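Local atomic coordinates of GTP-binding nuclear protein GSP1 (Encephalitozoon cuniculi, PDB entry 4DJT), a protein that binds guanine nucleotides as a Ran-family small GTPase and, like its relatives, is probably required for protein import into the nucleus and for RNA export. Residues 36-41 against 48-53; 80-85 against 107-112; 90-95 against 149-154. All coordinates share one frame; numbering follows the deposited sequence.

Contact 1 of 3, residues 36-41 against 48-53; sequences FEKNYN and NHPVTF
Lys38 brings the outer part of its chain obliquely to the edge of the His49 ring, with CD 3.4 Å from ND1 of His49, and then turns its ammonium group into the ring plane. The bend lies at the last torsion (chi4 -63°), after an otherwise straight run from CB, and it sets NZ 2.9 Å from ND1 of His49. NZ sits only 2° out of the imidazole plane, the placement expected of a donor to an unprotonated ring nitrogen. The same NZ also bonds to the carbonyl of Arg30 and to a water that reaches the carbonyl of Pro50. At the far edge of the ring NE2 of His49 is bonded to the hydroxyl of Tyr194, a residue of the C-terminal extension, which ties the imidazole down at both nitrogens.

The backbones form the outer pair of the Ras-like sheet, a beta hairpin in which the short strand 39-41, part of the predicted switch 1 region, runs antiparallel to strand 46-54. Asn39 and Asn48 are its hydrogen-bonded pair: Asn39 N gives to Asn48 O at 3.1 Å, while Asn48 N returns a 2.8 Å bond to Asn39 O. Their side chains share one face of the sheet. There a water accepts from ND2 of Asn48 and, weakly, from ND2 of Asn39, and donates to the carbonyl of Glu37; the amide of Asn48 has a further partner in Asn64.

On the Glu37 side of this pair the Pro50 ring packs against the approaching chain, its CG 3.4 Å from Glu37 O and its CD 3.8 Å from Lys38 CA.

Contact 2 of 3, residues 80-85 against 107-112; sequences VYYIGA and VKEFQA
Tyr82, which buries the most surface here, presents one face of its ring to helix 103-114 and its hydroxyl to Glu109. Phe110 CA stands over the middle of that face, 4.3 Å from the ring centroid and 11° off the normal, a CH-pi contact made by the helix backbone itself. CD1 of Tyr81 covers the opposite face, nearer the rim, and the phenol is thus held between its own chain neighbour and the helix.

Phe110 contributes the next largest share. With CG anti to the backbone N, its ring is carried past the Tyr82 ring toward Ala85. CD1 of Phe110 comes within 3.6 Å of CD1 of Tyr82; the planes are 82° apart and the rings meet obliquely. The next edge carbon, CE1, lies 3.9 Å from CB of Ala85. That methyl is brought back to the helix by a type II turn from Tyr82 to Ala85, closed by a 3.0 Å bond from Ala85 N to Tyr82 O.

Within the small GTPase fold, this joins the end of the predicted switch 2 region to helix 103-114. Ile17 of the central sheet touches both Tyr82 and Phe110, and Trp106 and Val113 extend the helix surface against Tyr82.

Glu109 supplies the polar end. Its extended chain brings OE2 to the edge of the phenol, in the ring plane, where the Tyr82 hydroxyl donates to it at 2.6 Å. The approach is from above the carboxylate, 46° out of its plane, with ring and carboxylate turned steeply against each other. The methylene CG of Glu109 also packs 3.8 Å from CE2 of Tyr82.

Contact 3 of 3, residues 90-95 against 149-154; sequences LFFDVT and YEYFEI. Unlike the reference sequence in segment 90-95: Leu90 (reference Phe).
The backbones remain well separated, the nearest alpha carbons, those of Phe91 and Ile154, being 9.6 Å apart, so the two segments meet through side-chain ends alone. Phe91 and Ile154 make one of these meetings. CD1 of Ile154 comes up to the edge of the Phe91 ring, near its plane, and touches CE1 at 3.6 Å. CG1 of Ile154 is set between the backbone N and the carbonyl carbon (chi1 67°), with the chain extended beyond it (chi2 172°); this carries the terminal methyl toward Phe91.

The second meeting pairs Phe92 with Tyr151. The Tyr151 hydroxyl oxygen lies 3.4 Å from CZ of Phe92, and the aromatic carbons CE1 of Phe92 and CE1 of Tyr151 are 3.9 Å apart. The Phe92 ring is met at its edge, and the two side chains cross at about a right angle. At the end of strand 87-93, OD1 of Asp93 accepts from the backbone N of Thr95 in an Asx turn and also from its hydroxyl, while OD2 forms a salt bridge with Lys126.

Asn125, Lys126 and Val22, which bind the nucleotide, thus lie directly against these segments. Strand 120-125 runs between the two strands in the parallel part of the sheet: Ala124 lies against Phe92 and Tyr151, and Asn125 against Ile154. Beyond, Phe91 packs on Tyr27 and Val22, Leu90 on helix 103-114, and Phe152 on helix 164-174.

In the fold
Contacts 1 and 3 reach the same mixed sheet on opposite sides of the chain's centre, their own centres 23 Å apart: contact 1 pairs its outermost hairpin, and contact 3 spans a strand near the other margin. Contact 2 packs helix 103-114 against the end of the predicted switch 2 region; its Val107 touches Leu90 and Tyr149 of contact 3, so these two adjoin, while contact 1 stays about 7 Å from contact 2 at the nearest atoms. The bound nucleotide lies among them. The side chain of Ile154 is about 6 Å from GDP, that of His49 about 8 Å from the magnesium ion, and that of Tyr82 about 12 Å from GDP.

Contact 1 of 3, residues 36-41 against 48-53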
# COMPACT_ATOMS: atom_id res chain seq x y z
N PHE A 36 9.21 -16.87 3.90
CA PHE A 36 8.59 -17.76 4.94
C PHE A 36 7.88 -16.96 6.01
O PHE A 36 6.92 -17.43 6.63
CB PHE A 36 9.63 -18.70 5.59
CG PHE A 36 9.04 -19.67 6.62
CD1 PHE A 36 8.42 -20.85 6.23
CD2 PHE A 36 9.14 -19.40 8.00
CE1 PHE A 36 7.90 -21.75 7.17
CE2 PHE A 36 8.63 -20.30 8.94
CZ PHE A 36 8.00 -21.46 8.53
N GLU A 37 8.31 -15.72 6.18
CA GLU A 37 7.70 -14.87 7.19
C GLU A 37 6.31 -14.37 6.77
O GLU A 37 5.56 -13.88 7.59
CB GLU A 37 8.62 -13.69 7.53
CG GLU A 37 9.84 -14.06 8.40
CD GLU A 37 10.98 -14.70 7.62
OE1 GLU A 37 10.80 -14.96 6.43
OE2 GLU A 37 12.07 -14.96 8.21
N LYS A 38 5.99 -14.48 5.48
CA LYS A 38 4.71 -13.99 4.99
C LYS A 38 3.62 -14.95 5.45
O LYS A 38 3.91 -16.11 5.82
CB LYS A 38 4.73 -13.85 3.48
CG LYS A 38 5.92 -13.03 2.96
CD LYS A 38 5.97 -12.94 1.46
CE LYS A 38 7.18 -12.09 1.01
NZ LYS A 38 7.11 -10.67 1.48
N ASN A 39 2.39 -14.49 5.47
CA ASN A 39 1.31 -15.39 5.86
C ASN A 39 0.11 -15.19 4.97
O ASN A 39 -0.01 -14.17 4.33
CB ASN A 39 0.94 -15.18 7.33
CG ASN A 39 1.86 -15.94 8.28
OD1 ASN A 39 2.15 -17.14 8.07
ND2 ASN A 39 2.36 -15.25 9.30
N TYR A 40 -0.76 -16.19 4.92
CA TYR A 40 -1.94 -16.12 4.10
C TYR A 40 -3.16 -16.39 4.96
O TYR A 40 -3.17 -17.31 5.80
CB TYR A 40 -1.86 -17.17 2.98
CG TYR A 40 -3.14 -17.35 2.19
CD1 TYR A 40 -3.61 -16.36 1.35
CD2 TYR A 40 -3.88 -18.55 2.27
CE1 TYR A 40 -4.77 -16.52 0.62
CE2 TYR A 40 -5.04 -18.72 1.54
CZ TYR A 40 -5.48 -17.70 0.71
OH TYR A 40 -6.63 -17.84 -0.02
N ASN A 41 -4.21 -15.63 4.73
CA ASN A 41 -5.43 -15.84 5.45
C ASN A 41 -6.54 -16.06 4.43
O ASN A 41 -6.89 -15.15 3.70
CB ASN A 41 -5.72 -14.66 6.36
CG ASN A 41 -6.96 -14.86 7.21
OD1 ASN A 41 -8.04 -15.12 6.70
ND2 ASN A 41 -6.80 -14.75 8.51
N ASN A 48 -0.21 -11.36 4.26
CA ASN A 48 0.61 -10.39 4.99
C ASN A 48 2.06 -10.46 4.60
O ASN A 48 2.66 -11.53 4.67
CB ASN A 48 0.54 -10.58 6.49
CG ASN A 48 1.36 -9.54 7.22
OD1 ASN A 48 1.09 -8.38 7.07
ND2 ASN A 48 2.38 -9.95 7.98
N HIS A 49 2.64 -9.31 4.26
CA HIS A 49 4.08 -9.15 3.94
C HIS A 49 4.76 -8.34 5.01
O HIS A 49 4.61 -7.13 5.06
CB HIS A 49 4.22 -8.41 2.61
CG HIS A 49 3.67 -9.14 1.42
ND1 HIS A 49 4.40 -10.04 0.73
CD2 HIS A 49 2.44 -9.04 0.77
CE1 HIS A 49 3.66 -10.50 -0.31
NE2 HIS A 49 2.47 -9.89 -0.28
N PRO A 50 5.50 -9.00 5.91
CA PRO A 50 6.27 -8.21 6.89
C PRO A 50 7.48 -7.56 6.25
O PRO A 50 8.26 -8.24 5.56
CB PRO A 50 6.72 -9.22 7.92
CG PRO A 50 6.17 -10.52 7.52
CD PRO A 50 5.41 -10.43 6.26
N VAL A 51 7.62 -6.26 6.48
CA VAL A 51 8.84 -5.52 6.09
C VAL A 51 9.35 -4.68 7.30
O VAL A 51 8.61 -3.85 7.86
CB VAL A 51 8.65 -4.67 4.82
CG1 VAL A 51 7.52 -3.64 4.98
CG2 VAL A 51 9.95 -4.00 4.43
N THR A 52 10.60 -4.93 7.66
CA THR A 52 11.25 -4.31 8.79
C THR A 52 12.32 -3.33 8.30
O THR A 52 13.13 -3.65 7.42
CB THR A 52 11.92 -5.35 9.69
OG1 THR A 52 10.92 -6.26 10.17
CG2 THR A 52 12.62 -4.65 10.90
N PHE A 53 12.30 -2.14 8.88
CA PHE A 53 13.33 -1.15 8.70
C PHE A 53 13.94 -0.84 10.06
O PHE A 53 13.26 -0.86 11.08
CB PHE A 53 12.72 0.15 8.15
CG PHE A 53 12.04 0.01 6.83
CD1 PHE A 53 10.70 -0.33 6.77
CD2 PHE A 53 12.72 0.21 5.66
CE1 PHE A 53 10.06 -0.47 5.55
CE2 PHE A 53 12.06 0.10 4.43
CZ PHE A 53 10.73 -0.22 4.39
O HOH W 1 3.27 -12.70 8.46
O HOH W 2 7.98 -10.61 4.07

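Contact 2 of 3, residues 80-85 against 107-112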
# COMPACT_ATOMS: atom_id res chain seq x y z
N VAL A 80 -12.80 -7.37 7.66
CA VAL A 80 -11.62 -7.93 8.34
C VAL A 80 -10.30 -7.61 7.63
O VAL A 80 -9.26 -7.60 8.25
CB VAL A 80 -11.74 -9.45 8.60
CG1 VAL A 80 -12.64 -9.70 9.81
CG2 VAL A 80 -12.24 -10.18 7.37
N TYR A 81 -10.37 -7.34 6.33
CA TYR A 81 -9.20 -6.86 5.61
C TYR A 81 -8.71 -5.57 6.24
O TYR A 81 -7.50 -5.40 6.45
CB TYR A 81 -9.52 -6.66 4.13
CG TYR A 81 -8.32 -6.31 3.26
CD1 TYR A 81 -8.08 -5.00 2.85
CD2 TYR A 81 -7.40 -7.28 2.86
CE1 TYR A 81 -6.96 -4.67 2.08
CE2 TYR A 81 -6.29 -6.96 2.10
CZ TYR A 81 -6.07 -5.65 1.71
OH TYR A 81 -4.97 -5.38 0.89
N TYR A 82 -9.64 -4.66 6.51
CA TYR A 82 -9.30 -3.33 7.01
C TYR A 82 -9.06 -3.30 8.52
O TYR A 82 -8.26 -2.51 9.02
CB TYR A 82 -10.38 -2.33 6.64
CG TYR A 82 -10.59 -2.19 5.17
CD1 TYR A 82 -9.56 -1.77 4.34
CD2 TYR A 82 -11.78 -2.46 4.60
CE1 TYR A 82 -9.73 -1.62 2.99
CE2 TYR A 82 -11.97 -2.31 3.23
CZ TYR A 82 -10.93 -1.87 2.44
OH TYR A 82 -11.11 -1.74 1.09
N ILE A 83 -9.77 -4.14 9.27
CA ILE A 83 -9.78 -4.03 10.74
C ILE A 83 -8.38 -4.10 11.33
O ILE A 83 -7.58 -4.95 10.97
CB ILE A 83 -10.65 -5.13 11.39
CG1 ILE A 83 -12.13 -4.84 11.14
CG2 ILE A 83 -10.40 -5.19 12.90
CD1 ILE A 83 -13.08 -5.91 11.66
N GLY A 84 -8.09 -3.19 12.24
CA GLY A 84 -6.80 -3.19 12.91
C GLY A 84 -5.70 -2.43 12.17
O GLY A 84 -4.59 -2.31 12.69
N ALA A 85 -5.99 -1.95 10.95
CA ALA A 85 -5.00 -1.18 10.16
C ALA A 85 -4.68 0.13 10.84
O ALA A 85 -5.59 0.82 11.33
CB ALA A 85 -5.48 -0.91 8.74
N VAL A 107 -10.98 5.33 -0.50
CA VAL A 107 -10.82 6.07 0.75
C VAL A 107 -12.03 5.86 1.67
O VAL A 107 -11.87 5.64 2.89
CB VAL A 107 -10.58 7.58 0.51
CG1 VAL A 107 -10.69 8.36 1.83
CG2 VAL A 107 -9.22 7.81 -0.16
N LYS A 108 -13.24 5.96 1.12
CA LYS A 108 -14.45 5.87 1.95
C LYS A 108 -14.60 4.46 2.54
O LYS A 108 -14.96 4.32 3.69
CB LYS A 108 -15.73 6.25 1.18
N GLU A 109 -14.26 3.45 1.75
CA GLU A 109 -14.37 2.07 2.19
C GLU A 109 -13.39 1.81 3.37
O GLU A 109 -13.77 1.19 4.38
CB GLU A 109 -14.08 1.16 1.00
CG GLU A 109 -14.44 -0.30 1.21
CD GLU A 109 -14.22 -1.12 -0.05
OE1 GLU A 109 -14.78 -0.74 -1.11
OE2 GLU A 109 -13.50 -2.12 0.03
N PHE A 110 -12.17 2.33 3.26
CA PHE A 110 -11.15 2.17 4.28
C PHE A 110 -11.56 2.91 5.56
O PHE A 110 -11.58 2.31 6.65
CB PHE A 110 -9.77 2.65 3.75
CG PHE A 110 -8.67 2.60 4.78
CD1 PHE A 110 -8.05 1.41 5.10
CD2 PHE A 110 -8.25 3.76 5.41
CE1 PHE A 110 -7.04 1.37 6.05
CE2 PHE A 110 -7.24 3.72 6.36
CZ PHE A 110 -6.62 2.54 6.67
N GLN A 111 -11.90 4.19 5.41
CA GLN A 111 -12.31 5.03 6.50
C GLN A 111 -13.62 4.57 7.15
O GLN A 111 -13.82 4.81 8.32
CB GLN A 111 -12.41 6.49 6.06
CG GLN A 111 -11.10 7.01 5.53
CD GLN A 111 -11.09 8.48 5.36
OE1 GLN A 111 -12.05 9.06 4.84
NE2 GLN A 111 -10.02 9.13 5.81
N ALA A 112 -14.47 3.91 6.39
CA ALA A 112 -15.73 3.39 6.97
C ALA A 112 -15.46 2.30 8.04
O ALA A 112 -16.26 2.12 8.95
CB ALA A 112 -16.62 2.82 5.88

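Contact 3 of 3, residues 90-95 against 149-154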
# COMPACT_ATOMS: atom_id res chain seq x y z
N LEU A 90 -2.68 3.67 -0.98
CA LEU A 90 -3.74 3.61 -1.98
C LEU A 90 -3.15 3.93 -3.33
O LEU A 90 -2.54 4.99 -3.51
CB LEU A 90 -4.87 4.60 -1.60
CG LEU A 90 -5.98 4.82 -2.63
CD1 LEU A 90 -6.74 3.53 -2.94
CD2 LEU A 90 -6.94 5.91 -2.13
N PHE A 91 -3.25 2.99 -4.27
CA PHE A 91 -2.60 3.12 -5.56
C PHE A 91 -3.62 3.42 -6.64
O PHE A 91 -4.75 2.94 -6.59
CB PHE A 91 -1.95 1.81 -5.96
CG PHE A 91 -0.87 1.35 -5.04
CD1 PHE A 91 0.44 1.48 -5.38
CD2 PHE A 91 -1.19 0.73 -3.84
CE1 PHE A 91 1.47 1.06 -4.51
CE2 PHE A 91 -0.19 0.30 -2.98
CZ PHE A 91 1.13 0.46 -3.32
N PHE A 92 -3.16 4.13 -7.65
CA PHE A 92 -3.82 4.09 -8.94
C PHE A 92 -2.79 3.93 -10.05
O PHE A 92 -1.60 4.04 -9.83
CB PHE A 92 -4.71 5.33 -9.15
CG PHE A 92 -3.95 6.61 -9.33
CD1 PHE A 92 -3.39 7.27 -8.24
CD2 PHE A 92 -3.82 7.19 -10.59
CE1 PHE A 92 -2.67 8.43 -8.40
CE2 PHE A 92 -3.11 8.37 -10.76
CZ PHE A 92 -2.53 8.98 -9.67
N ASP A 93 -3.30 3.64 -11.24
CA ASP A 93 -2.52 3.48 -12.44
C ASP A 93 -2.66 4.79 -13.22
O ASP A 93 -3.78 5.16 -13.62
CB ASP A 93 -3.13 2.32 -13.21
CG ASP A 93 -2.45 2.02 -14.55
OD1 ASP A 93 -1.71 2.88 -15.09
OD2 ASP A 93 -2.70 0.91 -15.06
N VAL A 94 -1.54 5.48 -13.43
CA VAL A 94 -1.56 6.80 -14.07
C VAL A 94 -2.01 6.73 -15.52
O VAL A 94 -2.27 7.77 -16.15
CB VAL A 94 -0.17 7.49 -14.05
CG1 VAL A 94 0.25 7.79 -12.64
CG2 VAL A 94 0.87 6.66 -14.78
N THR A 95 -2.09 5.51 -16.07
CA THR A 95 -2.58 5.33 -17.44
C THR A 95 -4.05 4.84 -17.51
O THR A 95 -4.52 4.49 -18.60
CB THR A 95 -1.67 4.36 -18.21
OG1 THR A 95 -1.83 3.03 -17.71
CG2 THR A 95 -0.19 4.76 -18.08
N TYR A 149 -3.71 14.29 0.65
CA TYR A 149 -3.07 13.03 1.09
C TYR A 149 -1.66 13.11 0.62
O TYR A 149 -1.38 13.69 -0.44
CB TYR A 149 -3.77 11.81 0.48
CG TYR A 149 -5.23 11.72 0.89
CD1 TYR A 149 -5.61 11.13 2.08
CD2 TYR A 149 -6.25 12.28 0.09
CE1 TYR A 149 -6.94 11.07 2.47
CE2 TYR A 149 -7.58 12.23 0.47
CZ TYR A 149 -7.93 11.64 1.66
OH TYR A 149 -9.24 11.60 2.04
N GLU A 150 -0.73 12.62 1.43
CA GLU A 150 0.66 12.57 1.04
C GLU A 150 0.73 11.71 -0.21
O GLU A 150 0.04 10.71 -0.30
CB GLU A 150 1.53 12.00 2.15
CG GLU A 150 3.01 12.32 1.96
CD GLU A 150 3.40 13.73 2.41
OE1 GLU A 150 2.53 14.44 2.94
OE2 GLU A 150 4.60 14.11 2.29
N TYR A 151 1.51 12.15 -1.19
CA TYR A 151 1.39 11.67 -2.57
C TYR A 151 2.76 11.38 -3.11
O TYR A 151 3.64 12.23 -3.06
CB TYR A 151 0.69 12.74 -3.42
CG TYR A 151 0.42 12.40 -4.88
CD1 TYR A 151 -0.79 11.83 -5.27
CD2 TYR A 151 1.35 12.68 -5.87
CE1 TYR A 151 -1.07 11.55 -6.60
CE2 TYR A 151 1.07 12.41 -7.23
CZ TYR A 151 -0.13 11.85 -7.57
OH TYR A 151 -0.42 11.57 -8.88
N PHE A 152 2.93 10.19 -3.67
CA PHE A 152 4.19 9.83 -4.32
C PHE A 152 3.97 9.27 -5.70
O PHE A 152 3.02 8.53 -5.94
CB PHE A 152 4.95 8.78 -3.49
CG PHE A 152 5.24 9.22 -2.08
CD1 PHE A 152 6.21 10.17 -1.84
CD2 PHE A 152 4.47 8.78 -1.03
CE1 PHE A 152 6.47 10.62 -0.55
CE2 PHE A 152 4.73 9.21 0.26
CZ PHE A 152 5.72 10.13 0.50
N GLU A 153 4.88 9.61 -6.61
CA GLU A 153 4.95 8.98 -7.95
C GLU A 153 5.94 7.82 -7.85
O GLU A 153 7.06 8.00 -7.36
CB GLU A 153 5.36 10.02 -9.00
CG GLU A 153 4.39 11.19 -9.01
CD GLU A 153 4.61 12.22 -10.12
OE1 GLU A 153 5.76 12.30 -10.66
OE2 GLU A 153 3.63 12.95 -10.43
N ILE A 154 5.50 6.62 -8.19
CA ILE A 154 6.36 5.42 -8.06
C ILE A 154 6.29 4.54 -9.33
O ILE A 154 5.35 4.63 -10.12
CB ILE A 154 5.97 4.51 -6.85
CG1 ILE A 154 4.62 3.87 -7.06
CG2 ILE A 154 5.90 5.30 -5.52
CD1 ILE A 154 4.25 2.81 -5.99